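Long-range contacts in CDA peptide synthetase I (Streptomyces coelicolor, PDB 5DU9), which belongs to the peptide synthetase family and supplies a condensation domain, a fold built of mixed sheets flanked by helices: residues V8-T13 against D193-V198; T34-E39 against Y152-H157; L103-L108 against H140-L145. The protein carries 1 engineered substitution. One frame throughout, in Å; residues are numbered along the deposited sequence.

Contact 1 of 3, residues V8-T13 against D193-V198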
# COMPACT_ATOMS: atom_id res chain seq x y z
N VAL A 8 -4.12 28.87 -7.80
CA VAL A 8 -3.37 28.54 -6.60
C VAL A 8 -2.39 27.41 -6.89
O VAL A 8 -2.75 26.40 -7.50
CB VAL A 8 -4.30 28.12 -5.44
CG1 VAL A 8 -3.49 27.69 -4.21
CG2 VAL A 8 -5.24 29.26 -5.08
N ARG A 9 -1.14 27.60 -6.46
CA ARG A 9 -0.11 26.59 -6.61
C ARG A 9 0.11 25.86 -5.29
O ARG A 9 0.71 26.40 -4.36
CB ARG A 9 1.19 27.22 -7.10
CG ARG A 9 1.04 27.88 -8.46
CD ARG A 9 2.36 28.39 -9.00
NE ARG A 9 2.21 28.93 -10.34
CZ ARG A 9 3.21 29.37 -11.09
NH1 ARG A 9 4.46 29.34 -10.63
NH2 ARG A 9 2.97 29.85 -12.30
N HIS A 10 -0.38 24.63 -5.22
CA HIS A 10 -0.33 23.86 -3.98
C HIS A 10 0.99 23.11 -3.84
O HIS A 10 1.50 22.54 -4.81
CB HIS A 10 -1.50 22.87 -3.94
CG HIS A 10 -2.84 23.52 -3.92
ND1 HIS A 10 -3.42 24.01 -2.77
CD2 HIS A 10 -3.74 23.76 -4.91
CE1 HIS A 10 -4.60 24.53 -3.05
NE2 HIS A 10 -4.81 24.39 -4.35
N GLY A 11 1.54 23.12 -2.64
CA GLY A 11 2.77 22.41 -2.37
C GLY A 11 2.54 20.91 -2.36
O GLY A 11 1.46 20.45 -1.98
N LEU A 12 3.55 20.16 -2.79
CA LEU A 12 3.50 18.70 -2.73
C LEU A 12 3.91 18.20 -1.36
O LEU A 12 4.72 18.83 -0.68
CB LEU A 12 4.43 18.08 -3.78
CG LEU A 12 3.90 17.91 -5.20
CD1 LEU A 12 3.59 19.26 -5.83
CD2 LEU A 12 4.92 17.15 -6.03
N THR A 13 3.35 17.07 -0.95
CA THR A 13 3.84 16.38 0.23
C THR A 13 5.21 15.80 -0.09
O THR A 13 5.60 15.72 -1.25
CB THR A 13 2.92 15.24 0.66
OG1 THR A 13 2.95 14.22 -0.35
CG2 THR A 13 1.49 15.73 0.86
N ASP A 193 -7.76 18.72 4.83
CA ASP A 193 -7.15 19.68 3.91
C ASP A 193 -5.69 19.37 3.65
O ASP A 193 -4.89 19.24 4.58
CB ASP A 193 -7.29 21.10 4.46
CG ASP A 193 -6.68 22.13 3.54
OD1 ASP A 193 -7.31 22.46 2.52
OD2 ASP A 193 -5.56 22.60 3.84
N THR A 194 -5.33 19.27 2.37
CA THR A 194 -3.98 18.91 1.98
C THR A 194 -2.98 20.01 2.32
O THR A 194 -1.88 19.73 2.78
CB THR A 194 -3.90 18.59 0.48
OG1 THR A 194 -4.80 17.52 0.17
CG2 THR A 194 -2.49 18.18 0.08
N ASP A 195 -3.36 21.27 2.09
CA ASP A 195 -2.44 22.38 2.34
C ASP A 195 -1.97 22.38 3.79
O ASP A 195 -0.79 22.60 4.06
CB ASP A 195 -3.10 23.72 2.00
CG ASP A 195 -3.19 23.98 0.50
OD1 ASP A 195 -2.38 23.42 -0.26
OD2 ASP A 195 -4.08 24.76 0.10
N ARG A 196 -2.88 22.13 4.72
CA ARG A 196 -2.52 22.10 6.13
C ARG A 196 -1.62 20.91 6.45
O ARG A 196 -0.73 21.01 7.29
CB ARG A 196 -3.77 22.08 7.01
CG ARG A 196 -4.45 23.42 7.14
CD ARG A 196 -5.50 23.41 8.24
NE ARG A 196 -6.81 22.99 7.76
CZ ARG A 196 -7.63 22.16 8.40
NH1 ARG A 196 -7.29 21.62 9.56
NH2 ARG A 196 -8.80 21.85 7.85
N MET A 197 -1.87 19.78 5.79
CA MET A 197 -1.05 18.59 5.96
C MET A 197 0.38 18.86 5.48
O MET A 197 1.35 18.51 6.14
CB MET A 197 -1.68 17.40 5.20
CG MET A 197 -0.96 16.06 5.41
SD MET A 197 -1.94 14.65 4.84
CE MET A 197 -2.08 14.97 3.08
N VAL A 198 0.49 19.50 4.32
CA VAL A 198 1.80 19.87 3.78
C VAL A 198 2.50 20.88 4.70
O VAL A 198 3.71 20.79 4.92
CB VAL A 198 1.66 20.45 2.36
CG1 VAL A 198 2.97 21.08 1.87
CG2 VAL A 198 1.21 19.36 1.40
O HOH W 1 -1.20 21.11 -1.02
O HOH W 2 0.49 24.47 -0.38
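D195 OD1 is gripped by H10 ND1, which donates to it at 2.8 Å, and by a water, with another water probably bonding too. The histidine bond is nearly straight (163°) and meets the syn lone pair of OD1; OD1 lies near the imidazole plane, and the ring and carboxylate planes are 20° apart. A weak second bond runs from H10 ND1 to D195 OD2, and V8 CG1 rests 3.5 Å above one face of the H10 ring. The firm water accepts from G11 N at 2.8 Å and so links it to OD1. The other, 2.9 Å from G11 O, lies within bonding distance of D195 OD1 too and probably links the pair, though it has more acceptors in reach than protons to give. The contact joins two helix starts. D193 is the N-cap of helix 194-205, its OD2 accepting from R196 N at 2.9 Å, and T13 is the N-cap of helix 14-24, its OG1 bonded to Q16 N and also to M308 O. With OG1 so used, T13 CG2 packs against V198 CG2 at 3.7 Å. V198 CG1, anti to the backbone N (chi1 170°), reaches instead toward L12 O, 3.8 Å away.

Contact 2 of 3, residues T34-E39 against Y152-H157; sequences TGSCLE and YYLGVH
Two neighbouring inner strands of the condensation domain's six-stranded mixed sheet meet here, 34-39 and 152-157, running antiparallel with 166° between their directions. T34-V156, S36-L154 and L38-Y152 are hydrogen-bonded pairs, each closed by two N-H...O bonds; the bond from V156 N to T34 O is the straightest (172°). G35-G155 and C37-Y153 are the non-hydrogen-bonded pairs between them, and C37 CB comes within 3.1 Å of Y152 O. On the face that carries T34, S36, L154 and V156, T34 OG1 presses on V156 CG2 at 3.1 Å, a tight approach. Further along, a water bridges S36 OG at 2.6 Å and L154 O at 2.7 Å, while S36 OG is also bonded to Y170 OH of helix 163-182, which covers this face. The other face carries C37 and the Y153 ring. With its CG anti to the backbone N (chi1 165°), the ring runs along its own strand toward the two glycines, and G155 N lies 3.6 Å beneath it, toward the rim. The phenol oxygen, held by D125 OD2, takes a second bond from a water that sits 2.8 Å from Y153 OH and also donates to T34 O, so T34 O is gripped by V156 N and this water together. The T34 end of the pair lies near the ligand pocket: T34 has its side chain about 6 Å from the bound (2S)-2-amino-N-butyl-propanamide, and H158, a pocket residue, follows H157 directly. H157 is secured through NE2 to Q23 OE1 and through ND1 to I159 N. Strand 149-157 thus leads into the HHxxxDG signature sequence of condensation domains.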
# COMPACT_ATOMS: atom_id res chain seq x y z
N THR A 34 -0.60 2.26 -9.54
CA THR A 34 -0.96 1.32 -8.49
C THR A 34 -2.45 1.06 -8.53
O THR A 34 -3.18 1.72 -9.28
CB THR A 34 -0.56 1.86 -7.10
OG1 THR A 34 -1.14 3.16 -6.91
CG2 THR A 34 0.95 1.98 -7.00
N GLY A 35 -2.91 0.10 -7.74
CA GLY A 35 -4.33 -0.19 -7.75
C GLY A 35 -4.79 -1.17 -6.71
O GLY A 35 -4.00 -1.88 -6.07
N SER A 36 -6.11 -1.20 -6.54
CA SER A 36 -6.76 -2.17 -5.68
C SER A 36 -8.14 -2.40 -6.26
O SER A 36 -8.51 -1.76 -7.24
CB SER A 36 -6.86 -1.68 -4.24
OG SER A 36 -7.70 -0.54 -4.15
N CYS A 37 -8.90 -3.30 -5.66
CA CYS A 37 -10.28 -3.49 -6.07
C CYS A 37 -11.14 -3.94 -4.90
O CYS A 37 -10.61 -4.33 -3.86
CB CYS A 37 -10.38 -4.50 -7.22
SG CYS A 37 -9.91 -6.19 -6.79
N LEU A 38 -12.45 -3.85 -5.08
CA LEU A 38 -13.42 -4.41 -4.13
C LEU A 38 -14.12 -5.59 -4.77
O LEU A 38 -14.66 -5.48 -5.86
CB LEU A 38 -14.47 -3.37 -3.73
CG LEU A 38 -14.07 -2.13 -2.94
CD1 LEU A 38 -15.31 -1.28 -2.69
CD2 LEU A 38 -13.40 -2.49 -1.62
N GLU A 39 -14.10 -6.73 -4.08
CA GLU A 39 -14.90 -7.87 -4.47
C GLU A 39 -16.26 -7.72 -3.81
O GLU A 39 -16.35 -7.75 -2.58
CB GLU A 39 -14.21 -9.17 -4.08
CG GLU A 39 -12.88 -9.38 -4.80
CD GLU A 39 -12.16 -10.64 -4.35
OE1 GLU A 39 -12.40 -11.10 -3.22
OE2 GLU A 39 -11.35 -11.17 -5.15
N TYR A 152 -15.11 -3.86 -8.27
CA TYR A 152 -14.82 -2.45 -8.52
C TYR A 152 -13.31 -2.25 -8.52
O TYR A 152 -12.66 -2.48 -7.51
CB TYR A 152 -15.46 -1.54 -7.47
CG TYR A 152 -15.36 -0.08 -7.82
CD1 TYR A 152 -14.16 0.61 -7.70
CD2 TYR A 152 -16.46 0.62 -8.30
CE1 TYR A 152 -14.06 1.95 -8.03
CE2 TYR A 152 -16.38 1.95 -8.63
CZ TYR A 152 -15.17 2.61 -8.50
OH TYR A 152 -15.09 3.94 -8.83
N TYR A 153 -12.78 -1.81 -9.66
CA TYR A 153 -11.35 -1.54 -9.80
C TYR A 153 -11.03 -0.07 -9.65
O TYR A 153 -11.61 0.77 -10.33
CB TYR A 153 -10.84 -2.04 -11.15
CG TYR A 153 -9.48 -1.52 -11.56
CD1 TYR A 153 -8.32 -1.92 -10.91
CD2 TYR A 153 -9.35 -0.64 -12.63
CE1 TYR A 153 -7.08 -1.45 -11.30
CE2 TYR A 153 -8.11 -0.16 -13.02
CZ TYR A 153 -6.98 -0.58 -12.36
OH TYR A 153 -5.75 -0.10 -12.76
N LEU A 154 -10.09 0.22 -8.76
CA LEU A 154 -9.57 1.56 -8.57
C LEU A 154 -8.10 1.59 -8.97
O LEU A 154 -7.24 1.07 -8.26
CB LEU A 154 -9.72 2.01 -7.11
CG LEU A 154 -9.03 3.33 -6.73
CD1 LEU A 154 -9.63 4.50 -7.49
CD2 LEU A 154 -9.12 3.56 -5.23
N GLY A 155 -7.84 2.17 -10.14
CA GLY A 155 -6.48 2.35 -10.62
C GLY A 155 -6.10 3.79 -10.39
O GLY A 155 -6.92 4.69 -10.61
N VAL A 156 -4.88 4.03 -9.94
CA VAL A 156 -4.43 5.38 -9.67
C VAL A 156 -2.99 5.57 -10.07
O VAL A 156 -2.27 4.60 -10.32
CB VAL A 156 -4.57 5.74 -8.17
CG1 VAL A 156 -6.02 5.63 -7.71
CG2 VAL A 156 -3.67 4.86 -7.31
N HIS A 157 -2.58 6.82 -10.15
CA HIS A 157 -1.17 7.16 -10.11
C HIS A 157 -0.81 7.29 -8.64
O HIS A 157 -1.54 7.92 -7.89
CB HIS A 157 -0.86 8.44 -10.86
CG HIS A 157 0.59 8.60 -11.17
ND1 HIS A 157 1.54 8.80 -10.19
CD2 HIS A 157 1.26 8.57 -12.35
CE1 HIS A 157 2.74 8.90 -10.75
NE2 HIS A 157 2.59 8.75 -12.06
O HOH W 3 -3.46 1.42 -12.05
O HOH W 4 -6.79 1.45 -5.62

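Contact 3 of 3, residues L103-L108 against H140-L145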
# COMPACT_ATOMS: atom_id res chain seq x y z
N LEU A 103 -16.86 6.02 -14.96
CA LEU A 103 -16.96 4.68 -14.41
C LEU A 103 -17.32 3.72 -15.53
O LEU A 103 -18.45 3.73 -16.04
CB LEU A 103 -17.99 4.60 -13.29
CG LEU A 103 -18.20 3.19 -12.71
CD1 LEU A 103 -16.93 2.68 -12.06
CD2 LEU A 103 -19.35 3.18 -11.73
N ARG A 104 -16.36 2.90 -15.93
CA ARG A 104 -16.62 1.91 -16.96
C ARG A 104 -17.48 0.79 -16.39
O ARG A 104 -17.36 0.45 -15.21
CB ARG A 104 -15.31 1.33 -17.50
CG ARG A 104 -14.38 2.34 -18.15
CD ARG A 104 -13.19 1.63 -18.76
NE ARG A 104 -12.16 2.55 -19.25
CZ ARG A 104 -12.12 3.05 -20.48
NH1 ARG A 104 -13.04 2.73 -21.38
NH2 ARG A 104 -11.14 3.88 -20.82
N HIS A 105 -18.36 0.24 -17.22
CA HIS A 105 -19.06 -0.99 -16.89
C HIS A 105 -18.68 -2.07 -17.87
O HIS A 105 -18.97 -1.99 -19.06
CB HIS A 105 -20.58 -0.81 -16.91
CG HIS A 105 -21.32 -2.04 -16.50
ND1 HIS A 105 -22.58 -2.34 -16.96
CD2 HIS A 105 -20.97 -3.05 -15.67
CE1 HIS A 105 -22.98 -3.49 -16.43
NE2 HIS A 105 -22.02 -3.93 -15.64
N ILE A 106 -18.01 -3.10 -17.35
CA ILE A 106 -17.58 -4.23 -18.15
C ILE A 106 -18.33 -5.46 -17.70
O ILE A 106 -18.08 -6.00 -16.62
CB ILE A 106 -16.06 -4.44 -18.04
CG1 ILE A 106 -15.33 -3.19 -18.54
CG2 ILE A 106 -15.63 -5.67 -18.84
CD1 ILE A 106 -13.84 -3.21 -18.36
N ASP A 107 -19.28 -5.90 -18.53
CA ASP A 107 -20.12 -7.04 -18.21
C ASP A 107 -19.45 -8.33 -18.65
O ASP A 107 -19.46 -8.68 -19.83
CB ASP A 107 -21.49 -6.89 -18.87
CG ASP A 107 -22.49 -7.94 -18.42
OD1 ASP A 107 -22.08 -8.90 -17.73
OD2 ASP A 107 -23.68 -7.82 -18.76
N LEU A 108 -18.87 -9.04 -17.69
CA LEU A 108 -18.24 -10.33 -17.96
C LEU A 108 -19.15 -11.48 -17.54
O LEU A 108 -18.72 -12.63 -17.48
CB LEU A 108 -16.89 -10.42 -17.25
CG LEU A 108 -15.87 -9.35 -17.67
CD1 LEU A 108 -14.63 -9.39 -16.79
CD2 LEU A 108 -15.48 -9.52 -19.13
N HIS A 140 -11.34 3.96 -13.27
CA HIS A 140 -12.39 3.28 -12.52
C HIS A 140 -13.19 2.34 -13.42
O HIS A 140 -13.62 2.73 -14.51
CB HIS A 140 -13.34 4.30 -11.88
CG HIS A 140 -12.65 5.29 -11.00
ND1 HIS A 140 -12.74 5.26 -9.63
CD2 HIS A 140 -11.85 6.34 -11.30
CE1 HIS A 140 -12.04 6.25 -9.12
NE2 HIS A 140 -11.48 6.92 -10.11
N ALA A 141 -13.38 1.12 -12.96
CA ALA A 141 -14.20 0.16 -13.69
C ALA A 141 -15.01 -0.71 -12.75
O ALA A 141 -14.52 -1.18 -11.72
CB ALA A 141 -13.32 -0.71 -14.58
N LEU A 142 -16.28 -0.91 -13.11
CA LEU A 142 -17.15 -1.86 -12.43
C LEU A 142 -17.30 -3.08 -13.32
O LEU A 142 -17.78 -2.96 -14.45
CB LEU A 142 -18.51 -1.23 -12.13
CG LEU A 142 -19.53 -2.16 -11.46
CD1 LEU A 142 -19.11 -2.47 -10.02
CD2 LEU A 142 -20.93 -1.55 -11.50
N PHE A 143 -16.88 -4.23 -12.82
CA PHE A 143 -17.06 -5.48 -13.54
C PHE A 143 -18.28 -6.22 -13.01
O PHE A 143 -18.48 -6.30 -11.80
CB PHE A 143 -15.83 -6.38 -13.40
CG PHE A 143 -14.58 -5.79 -13.99
CD1 PHE A 143 -14.24 -6.04 -15.31
CD2 PHE A 143 -13.74 -5.01 -13.23
CE1 PHE A 143 -13.09 -5.51 -15.86
CE2 PHE A 143 -12.58 -4.47 -13.77
CZ PHE A 143 -12.26 -4.73 -15.09
N THR A 144 -19.09 -6.75 -13.92
CA THR A 144 -20.13 -7.72 -13.56
C THR A 144 -19.55 -9.11 -13.83
O THR A 144 -19.09 -9.38 -14.94
CB THR A 144 -21.42 -7.51 -14.36
OG1 THR A 144 -21.92 -6.18 -14.13
CG2 THR A 144 -22.49 -8.52 -13.95
N LEU A 145 -19.59 -9.98 -12.83
CA LEU A 145 -18.91 -11.28 -12.92
C LEU A 145 -19.84 -12.49 -13.04
O LEU A 145 -19.37 -13.62 -13.19
CB LEU A 145 -18.02 -11.48 -11.70
CG LEU A 145 -16.93 -10.44 -11.47
CD1 LEU A 145 -16.10 -10.83 -10.27
CD2 LEU A 145 -16.06 -10.26 -12.70
O HOH W 5 -11.45 2.87 -16.41
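Strands 103-107 and 140-145 run parallel, 24° between their directions, and the backbone bonds alternate from R104 to L108: R104 N reaches H140 O, L142 N reaches R104 O at 2.7 Å, I106 N reaches L142 O, T144 N reaches I106 O, and L108 N ends the ladder on T144 O with a more bent bond (137°). L142 O also receives a CA-H contact from H105 and lies at the edge of the H105 ring, 3.4 Å from H105 CD2. That ring is fixed at its far corner, where H105 NE2 and T144 OG1 share a straight hydrogen bond of 2.7 Å (173°) in the ring plane, either atom being a possible donor. The bond depends on both rotations: H105 has CG anti to its backbone N, and T144 has OG1 anti to the carbonyl carbon, placing T144 CG2 beside D107 OD1. H46 stacks on the H105 ring, and S109 OG holds D107 OD1. The face that carries R104, I106 and F143 is apolar around the F143 ring. I106 CD1 touches F143 CE1 at 3.5 Å and L108 CD1 touches F143 CD1 at 3.7 Å, both side chains lying alongside the phenylalanine and pointing the same way. W121 of helix 114-126 meets the F143 ring edge-to-face and packs on I106 and R104. At the start of the pair, R104 NE donates a hydrogen bond to a water at 2.9 Å, which in turn donates to H140 O. Parallel neighbours joined through a helix packed on one face of the sheet, here 114-126, form a beta-alpha-beta crossover, with 103-107 one of the sheet's two outermost strands within the chain.

Contacts 2 and 3 belong to one sheet and touch: strands 138-146 and 149-157 are adjacent, Y153 N lies 2.8 Å from A141 O, and Y152 OH lies 2.8 Å from H140 ND1. Contact 2 is buried and antiparallel, with water-bridged polar groups and one end near the ligand pocket; contact 3 is parallel, at the sheet's edge, and mixes a histidine-threonine bond with apolar packing under helix 114-126. Contact 1 stands apart, its centre about 24 Å from that of contact 2 and 33 Å from that of contact 3. Lacking strand pairing and partly buried, it combines a histidine-carboxylate bond and two waters with packing of V198 on T13, and both other contacts lie within the chain loop it closes.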